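Local coordinates for protein D,D-dipeptidase/D,D-carboxypeptidase (Enterococcus faecalis, PDB 4MUQ) that probably hydrolyses D-Ala-D-Ala and cleaves the terminal D-Ala from peptidoglycan precursors as a zinc-dependent D,D-dipeptidase and D,D-carboxypeptidase of vancomycin resistance, at residues A[225-237]-A[241-251]. Sequence-based numbering, arbitrary orientation.
Sequences TLIKIPENCVYQI and NIDGFVVTIWR. With PE3 (3,6,9,12,15,18,21,24,27,30,33,36,39-tridecaoxahentetracontane-1,41-diol), chain I.
I229 and V247 meet tip to tip, CD1 of I229 lying 3.7 Å from CG1 of V247, where a β-hairpin packs face to face on a second sheet. The hairpin, strands 234-239 and 244-250, belongs to a four-stranded antiparallel sheet; strand 225-230, paired with strand 3-9, forms the other sheet, its axis 8.8 Å from strand 244-250. Because I229 bends at its second torsion (chi2 -73°), CD1 also reaches CD1 of I249. CD1 of I249 lies 3.6 Å from CB of Y235, and CG2 of I229 sits over one face of the Y235 ring, toward its rim. Further along, I227 slides past V247, and T225 puts OG1 at the edge of the F245 ring; that hydroxyl is hydrogen-bonded to the backbone N of K221. Where the chain turns from one sheet to the other, SG of C233 touches CG2 of I249.

Within the hairpin the axes run at 168°, and Q236 and T248 form a hydrogen-bonded pair, Q236 N to T248 O and T248 N to Q236 O, both 2.8 Å. The non-hydrogen-bonded pairs Y235–I249 and I237–V247 put their side chains on the face toward strand 225-230. Q236, T248 and W250 occupy the other face, where a water hydrogen-bonds V246 O and T248 OG1; this hydroxyl is also hydrogen-bonded to NE2 of H176. A polyether fragment lies with C42 over one face of the W250 indole, toward its rim. At the indole edge, NE1 of W250 hydrogen-bonds OE1 of Q236 over 3.2 Å, with OE1 near the ring plane but NE1 36° above the amide carbonyl plane.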
ATOM      1  N   THR A 225      21.378   8.917   7.334  1.00 30.00           N
ATOM      2  CA  THR A 225      21.185   7.652   8.021  1.00 30.61           C
ATOM      3  C   THR A 225      22.036   6.610   7.310  1.00 29.28           C
ATOM      4  O   THR A 225      22.029   6.533   6.080  1.00 31.22           O
ATOM      5  CB  THR A 225      19.701   7.240   8.001  1.00 28.54           C
ATOM      6  OG1 THR A 225      18.930   8.226   8.700  1.00 28.91           O
ATOM      7  CG2 THR A 225      19.492   5.889   8.667  1.00 27.58           C
ATOM      8  N   LEU A 226      22.783   5.825   8.076  1.00 30.56           N
ATOM      9  CA  LEU A 226      23.642   4.808   7.489  1.00 31.74           C
ATOM     10  C   LEU A 226      23.083   3.410   7.716  1.00 34.25           C
ATOM     11  O   LEU A 226      22.777   3.024   8.844  1.00 36.33           O
ATOM     12  CB  LEU A 226      25.052   4.919   8.054  1.00 35.31           C
ATOM     13  CG  LEU A 226      25.670   6.297   7.840  1.00 37.62           C
ATOM     14  CD1 LEU A 226      26.983   6.401   8.603  1.00 41.35           C
ATOM     15  CD2 LEU A 226      25.889   6.546   6.364  1.00 38.06           C
ATOM     16  N   ILE A 227      22.952   2.665   6.625  1.00 29.22           N
ATOM     17  CA  ILE A 227      22.418   1.308   6.650  1.00 32.52           C
ATOM     18  C   ILE A 227      23.440   0.404   5.978  1.00 32.73           C
ATOM     19  O   ILE A 227      24.038   0.786   4.969  1.00 40.67           O
ATOM     20  CB  ILE A 227      21.079   1.231   5.890  1.00 27.86           C
ATOM     21  CG1 ILE A 227      20.015   2.066   6.605  1.00 27.73           C
ATOM     22  CG2 ILE A 227      20.605  -0.208   5.758  1.00 34.77           C
ATOM     23  CD1 ILE A 227      18.661   2.061   5.917  1.00 29.28           C
ATOM     24  N   LYS A 228      23.679  -0.777   6.537  1.00 36.38           N
ATOM     25  CA  LYS A 228      24.555  -1.723   5.855  1.00 37.79           C
ATOM     26  C   LYS A 228      23.812  -2.954   5.330  1.00 34.55           C
ATOM     27  O   LYS A 228      22.911  -3.490   5.979  1.00 41.00           O
ATOM     28  CB  LYS A 228      25.778  -2.095   6.699  1.00 50.94           C
ATOM     29  CG  LYS A 228      25.472  -2.763   8.014  1.00 46.88           C
ATOM     30  CD  LYS A 228      26.755  -3.294   8.620  1.00 52.23           C
ATOM     31  CE  LYS A 228      26.470  -4.181   9.806  1.00 57.87           C
ATOM     32  NZ  LYS A 228      25.561  -5.309   9.458  1.00 64.28           N
ATOM     33  N   ILE A 229      24.202  -3.373   4.130  1.00 34.65           N
ATOM     34  CA  ILE A 229      23.506  -4.405   3.377  1.00 39.07           C
ATOM     35  C   ILE A 229      24.544  -5.376   2.836  1.00 42.32           C
ATOM     36  O   ILE A 229      25.633  -4.957   2.444  1.00 38.66           O
ATOM     37  CB  ILE A 229      22.781  -3.784   2.169  1.00 34.30           C
ATOM     38  CG1 ILE A 229      21.864  -2.637   2.606  1.00 36.20           C
ATOM     39  CG2 ILE A 229      21.997  -4.831   1.400  1.00 50.24           C
ATOM     40  CD1 ILE A 229      20.613  -3.082   3.332  1.00 29.98           C
ATOM     41  N   PRO A 230      24.228  -6.679   2.827  1.00 42.13           N
ATOM     42  CA  PRO A 230      25.129  -7.604   2.136  1.00 43.69           C
ATOM     43  C   PRO A 230      25.105  -7.359   0.630  1.00 44.37           C
ATOM     44  O   PRO A 230      24.038  -7.153   0.051  1.00 54.34           O
ATOM     45  CB  PRO A 230      24.530  -8.977   2.449  1.00 47.35           C
ATOM     46  CG  PRO A 230      23.745  -8.775   3.705  1.00 51.57           C
ATOM     47  CD  PRO A 230      23.197  -7.383   3.608  1.00 43.59           C
ATOM     48  N   GLU A 231      26.282  -7.372   0.009  1.00 61.28           N
ATOM     49  CA  GLU A 231      26.386  -7.389  -1.445  1.00 62.87           C
ATOM     50  C   GLU A 231      25.744  -8.674  -1.945  1.00 72.02           C
ATOM     51  O   GLU A 231      25.318  -8.777  -3.098  1.00 69.01           O
ATOM     52  CB  GLU A 231      27.854  -7.372  -1.870  1.00 67.89           C
ATOM     53  CG  GLU A 231      28.621  -6.124  -1.469  1.00 71.35           C
ATOM     54  CD  GLU A 231      28.836  -5.172  -2.629  1.00 75.65           C
ATOM     55  OE1 GLU A 231      27.836  -4.646  -3.162  1.00 75.86           O
ATOM     56  OE2 GLU A 231      30.006  -4.954  -3.009  1.00 78.27           O
ATOM     57  N   ASN A 232      25.689  -9.652  -1.045  1.00 71.11           N
ATOM     58  CA  ASN A 232      25.200 -10.989  -1.330  1.00 60.41           C
ATOM     59  C   ASN A 232      23.697 -11.129  -1.095  1.00 68.80           C
ATOM     60  O   ASN A 232      23.237 -12.142  -0.564  1.00 60.16           O
ATOM     61  CB  ASN A 232      25.956 -11.985  -0.451  1.00 69.51           C
ATOM     62  CG  ASN A 232      25.842 -13.410  -0.947  1.00 72.02           C
ATOM     63  OD1 ASN A 232      25.769 -13.659  -2.149  1.00 82.06           O
ATOM     64  ND2 ASN A 232      25.822 -14.358  -0.017  1.00 72.56           N
ATOM     65  N   CYS A 233      22.931 -10.115  -1.488  1.00 66.60           N
ATOM     66  CA  CYS A 233      21.484 -10.182  -1.328  1.00 59.54           C
ATOM     67  C   CYS A 233      20.716  -9.233  -2.244  1.00 62.69           C
ATOM     68  O   CYS A 233      21.223  -8.197  -2.677  1.00 70.56           O
ATOM     69  CB  CYS A 233      21.092  -9.926   0.131  1.00 55.82           C
ATOM     70  SG  CYS A 233      21.139  -8.185   0.621  1.00 79.54           S
ATOM     71  N   VAL A 234      19.487  -9.630  -2.552  1.00 39.93           N
ATOM     72  CA  VAL A 234      18.500  -8.735  -3.126  1.00 31.61           C
ATOM     73  C   VAL A 234      17.847  -8.050  -1.936  1.00 40.15           C
ATOM     74  O   VAL A 234      17.497  -8.713  -0.959  1.00 37.65           O
ATOM     75  CB  VAL A 234      17.447  -9.518  -3.922  1.00 37.37           C
ATOM     76  CG1 VAL A 234      16.273  -8.637  -4.273  1.00 40.29           C
ATOM     77  CG2 VAL A 234      18.067 -10.101  -5.181  1.00 42.58           C
ATOM     78  N   TYR A 235      17.710  -6.728  -1.995  1.00 34.93           N
ATOM     79  CA  TYR A 235      17.162  -5.983  -0.867  1.00 25.98           C
ATOM     80  C   TYR A 235      16.257  -4.842  -1.303  1.00 26.70           C
ATOM     81  O   TYR A 235      16.339  -4.369  -2.438  1.00 33.10           O
ATOM     82  CB  TYR A 235      18.287  -5.421   0.001  1.00 30.93           C
ATOM     83  CG  TYR A 235      19.016  -4.254  -0.620  1.00 35.49           C
ATOM     84  CD1 TYR A 235      18.676  -2.945  -0.295  1.00 35.47           C
ATOM     85  CD2 TYR A 235      20.043  -4.460  -1.531  1.00 44.59           C
ATOM     86  CE1 TYR A 235      19.340  -1.879  -0.857  1.00 37.40           C
ATOM     87  CE2 TYR A 235      20.713  -3.402  -2.097  1.00 47.71           C
ATOM     88  CZ  TYR A 235      20.356  -2.114  -1.757  1.00 35.74           C
ATOM     89  OH  TYR A 235      21.027  -1.059  -2.325  1.00 53.08           O
ATOM     90  N   GLN A 236      15.414  -4.404  -0.376  1.00 22.49           N
ATOM     91  CA  GLN A 236      14.566  -3.236  -0.569  1.00 19.22           C
ATOM     92  C   GLN A 236      14.660  -2.359   0.660  1.00 19.55           C
ATOM     93  O   GLN A 236      14.857  -2.856   1.774  1.00 23.39           O
ATOM     94  CB  GLN A 236      13.105  -3.643  -0.724  1.00 22.18           C
ATOM     95  CG  GLN A 236      12.781  -4.447  -1.961  1.00 28.13           C
ATOM     96  CD  GLN A 236      11.484  -5.213  -1.798  1.00 41.11           C
ATOM     97  OE1 GLN A 236      11.412  -6.170  -1.025  1.00 39.10           O
ATOM     98  NE2 GLN A 236      10.447  -4.787  -2.512  1.00 44.25           N
ATOM     99  N   ILE A 237      14.529  -1.055   0.454  1.00 17.81           N
ATOM    100  CA  ILE A 237      14.423  -0.105   1.549  1.00 16.90           C
ATOM    101  C   ILE A 237      13.246   0.822   1.290  1.00 19.36           C
ATOM    102  O   ILE A 237      13.054   1.297   0.167  1.00 22.83           O
ATOM    103  CB  ILE A 237      15.710   0.740   1.699  1.00 22.92           C
ATOM    104  CG1 ILE A 237      16.922  -0.168   1.906  1.00 22.11           C
ATOM    105  CG2 ILE A 237      15.564   1.726   2.862  1.00 21.12           C
ATOM    106  CD1 ILE A 237      18.248   0.566   1.956  1.00 26.76           C
ATOM    107  N   ASN A 241       7.251   6.988   6.244  1.00 12.39           N
ATOM    108  CA  ASN A 241       6.542   8.271   6.148  1.00 11.63           C
ATOM    109  C   ASN A 241       6.500   9.050   7.456  1.00 13.26           C
ATOM    110  O   ASN A 241       5.837  10.085   7.553  1.00 14.79           O
ATOM    111  CB  ASN A 241       5.111   8.114   5.591  1.00 11.64           C
ATOM    112  CG  ASN A 241       4.629   9.360   4.886  1.00 12.38           C
ATOM    113  OD1 ASN A 241       5.399  10.039   4.200  1.00 15.13           O
ATOM    114  ND2 ASN A 241       3.340   9.678   5.049  1.00 12.45           N
ATOM    115  N   ILE A 242       7.231   8.565   8.457  1.00 13.60           N
ATOM    116  CA  ILE A 242       7.136   9.152   9.788  1.00 14.38           C
ATOM    117  C   ILE A 242       8.500   9.443  10.410  1.00 17.17           C
ATOM    118  O   ILE A 242       8.818  10.585  10.743  1.00 18.22           O
ATOM    119  CB  ILE A 242       6.364   8.224  10.759  1.00 15.88           C
ATOM    120  CG1 ILE A 242       5.023   7.789  10.168  1.00 17.22           C
ATOM    121  CG2 ILE A 242       6.168   8.907  12.113  1.00 17.34           C
ATOM    122  CD1 ILE A 242       4.294   6.769  11.035  1.00 22.55           C
ATOM    123  N   ASP A 243       9.314   8.405  10.564  1.00 15.34           N
ATOM    124  CA  ASP A 243      10.486   8.548  11.405  1.00 16.15           C
ATOM    125  C   ASP A 243      11.651   7.652  11.042  1.00 17.26           C
ATOM    126  O   ASP A 243      12.656   7.685  11.727  1.00 19.00           O
ATOM    127  CB  ASP A 243      10.097   8.332  12.879  1.00 19.87           C
ATOM    128  CG  ASP A 243       9.370   7.004  13.113  1.00 17.42           C
ATOM    129  OD1 ASP A 243       9.660   6.026  12.396  1.00 17.41           O
ATOM    130  OD2 ASP A 243       8.519   6.941  14.032  1.00 22.97           O
ATOM    131  N   GLY A 244      11.541   6.850   9.993  1.00 16.61           N
ATOM    132  CA  GLY A 244      12.627   5.934   9.688  1.00 17.80           C
ATOM    133  C   GLY A 244      12.382   5.042   8.488  1.00 13.78           C
ATOM    134  O   GLY A 244      11.508   5.306   7.634  1.00 14.08           O
ATOM    135  N   PHE A 245      13.161   3.966   8.437  1.00 16.15           N
ATOM    136  CA  PHE A 245      13.228   3.114   7.272  1.00 17.30           C
ATOM    137  C   PHE A 245      12.944   1.668   7.642  1.00 14.36           C
ATOM    138  O   PHE A 245      13.266   1.219   8.751  1.00 15.60           O
ATOM    139  CB  PHE A 245      14.612   3.221   6.621  1.00 17.15           C
ATOM    140  CG  PHE A 245      14.992   4.618   6.210  1.00 17.50           C
ATOM    141  CD1 PHE A 245      14.522   5.155   5.013  1.00 19.19           C
ATOM    142  CD2 PHE A 245      15.802   5.401   7.019  1.00 20.50           C
ATOM    143  CE1 PHE A 245      14.871   6.441   4.629  1.00 17.87           C
ATOM    144  CE2 PHE A 245      16.152   6.693   6.643  1.00 21.17           C
ATOM    145  CZ  PHE A 245      15.685   7.214   5.442  1.00 21.87           C
ATOM    146  N   VAL A 246      12.347   0.943   6.702  1.00 16.12           N
ATOM    147  CA  VAL A 246      12.186  -0.495   6.813  1.00 13.57           C
ATOM    148  C   VAL A 246      13.026  -1.159   5.727  1.00 15.34           C
ATOM    149  O   VAL A 246      12.901  -0.832   4.536  1.00 15.84           O
ATOM    150  CB  VAL A 246      10.718  -0.907   6.672  1.00 14.12           C
ATOM    151  CG1 VAL A 246      10.583  -2.425   6.722  1.00 16.88           C
ATOM    152  CG2 VAL A 246       9.907  -0.272   7.782  1.00 18.56           C
ATOM    153  N   VAL A 247      13.880  -2.082   6.145  1.00 14.93           N
ATOM    154  CA  VAL A 247      14.802  -2.768   5.253  1.00 16.90           C
ATOM    155  C   VAL A 247      14.375  -4.224   5.105  1.00 16.97           C
ATOM    156  O   VAL A 247      14.136  -4.912   6.109  1.00 18.82           O
ATOM    157  CB  VAL A 247      16.251  -2.712   5.803  1.00 18.17           C
ATOM    158  CG1 VAL A 247      17.212  -3.413   4.860  1.00 19.67           C
ATOM    159  CG2 VAL A 247      16.663  -1.260   6.033  1.00 22.17           C
ATOM    160  N   THR A 248      14.293  -4.691   3.858  1.00 16.59           N
ATOM    161  CA  THR A 248      13.902  -6.061   3.554  1.00 15.95           C
ATOM    162  C   THR A 248      15.049  -6.741   2.821  1.00 18.92           C
ATOM    163  O   THR A 248      15.476  -6.281   1.763  1.00 19.81           O
ATOM    164  CB  THR A 248      12.615  -6.099   2.679  1.00 14.75           C
ATOM    165  OG1 THR A 248      11.564  -5.396   3.351  1.00 14.81           O
ATOM    166  CG2 THR A 248      12.170  -7.528   2.439  1.00 16.76           C
ATOM    167  N   ILE A 249      15.562  -7.826   3.398  1.00 20.03           N
ATOM    168  CA  ILE A 249      16.711  -8.531   2.844  1.00 22.90           C
ATOM    169  C   ILE A 249      16.304  -9.941   2.450  1.00 24.19           C
ATOM    170  O   ILE A 249      15.772 -10.685   3.268  1.00 25.51           O
ATOM    171  CB  ILE A 249      17.845  -8.646   3.883  1.00 24.52           C
ATOM    172  CG1 ILE A 249      18.225  -7.275   4.447  1.00 37.15           C
ATOM    173  CG2 ILE A 249      19.050  -9.365   3.282  1.00 40.95           C
ATOM    174  CD1 ILE A 249      18.741  -6.322   3.415  1.00 36.50           C
ATOM    175  N   TRP A 250      16.553 -10.303   1.196  1.00 25.91           N
ATOM    176  CA  TRP A 250      16.238 -11.630   0.704  1.00 28.50           C
ATOM    177  C   TRP A 250      17.516 -12.467   0.757  1.00 33.44           C
ATOM    178  O   TRP A 250      18.520 -12.144   0.113  1.00 36.22           O
ATOM    179  CB  TRP A 250      15.639 -11.548  -0.707  1.00 31.86           C
ATOM    180  CG  TRP A 250      14.411 -10.644  -0.777  1.00 31.62           C
ATOM    181  CD1 TRP A 250      14.358  -9.297  -0.510  1.00 29.86           C
ATOM    182  CD2 TRP A 250      13.076 -11.027  -1.139  1.00 31.63           C
ATOM    183  NE1 TRP A 250      13.075  -8.828  -0.680  1.00 33.31           N
ATOM    184  CE2 TRP A 250      12.271  -9.868  -1.067  1.00 34.21           C
ATOM    185  CE3 TRP A 250      12.485 -12.238  -1.522  1.00 34.93           C
ATOM    186  CZ2 TRP A 250      10.905  -9.888  -1.358  1.00 35.45           C
ATOM    187  CZ3 TRP A 250      11.131 -12.256  -1.812  1.00 41.20           C
ATOM    188  CH2 TRP A 250      10.355 -11.089  -1.728  1.00 34.16           C
ATOM    189  N   ARG A 251      17.482 -13.524   1.564  1.00 49.25           N
ATOM    190  CA  ARG A 251      18.664 -14.336   1.837  1.00 44.43           C
ATOM    191  C   ARG A 251      18.956 -15.335   0.726  1.00 58.29           C
ATOM    192  O   ARG A 251      18.120 -15.571  -0.142  1.00 58.15           O
ATOM    193  CB  ARG A 251      18.507 -15.064   3.173  1.00 49.85           C
ATOM    194  CG  ARG A 251      18.561 -14.142   4.381  1.00 59.40           C
ATOM    195  CD  ARG A 251      19.880 -13.388   4.411  1.00 60.33           C
ATOM    196  NE  ARG A 251      20.088 -12.675   5.668  1.00 61.02           N
ATOM    197  CZ  ARG A 251      21.241 -12.116   6.017  1.00 57.94           C
ATOM    198  NH1 ARG A 251      22.283 -12.191   5.202  1.00 61.35           N
ATOM    199  NH2 ARG A 251      21.358 -11.484   7.179  1.00 63.19           N
TER
HETATM  200  O43 PE3 I 308      13.189 -10.509  -5.712  1.00 53.41           O
HETATM  201  C42 PE3 I 308      12.105  -9.865  -5.033  1.00 53.02           C
HETATM  202  C41 PE3 I 308      12.030  -8.382  -5.418  1.00 52.98           C
HETATM  203  O40 PE3 I 308      13.247  -7.685  -5.068  1.00 53.24           O
HETATM  204  C39 PE3 I 308      13.130  -6.292  -5.438  1.00 53.10           C
HETATM  205  C38 PE3 I 308      14.382  -5.473  -5.103  1.00 53.02           C
HETATM  206  O37 PE3 I 308      15.543  -5.971  -5.789  1.00 53.43           O
HETATM  207  O   HOH W   1      11.755  -2.657   2.735  1.00 16.00           O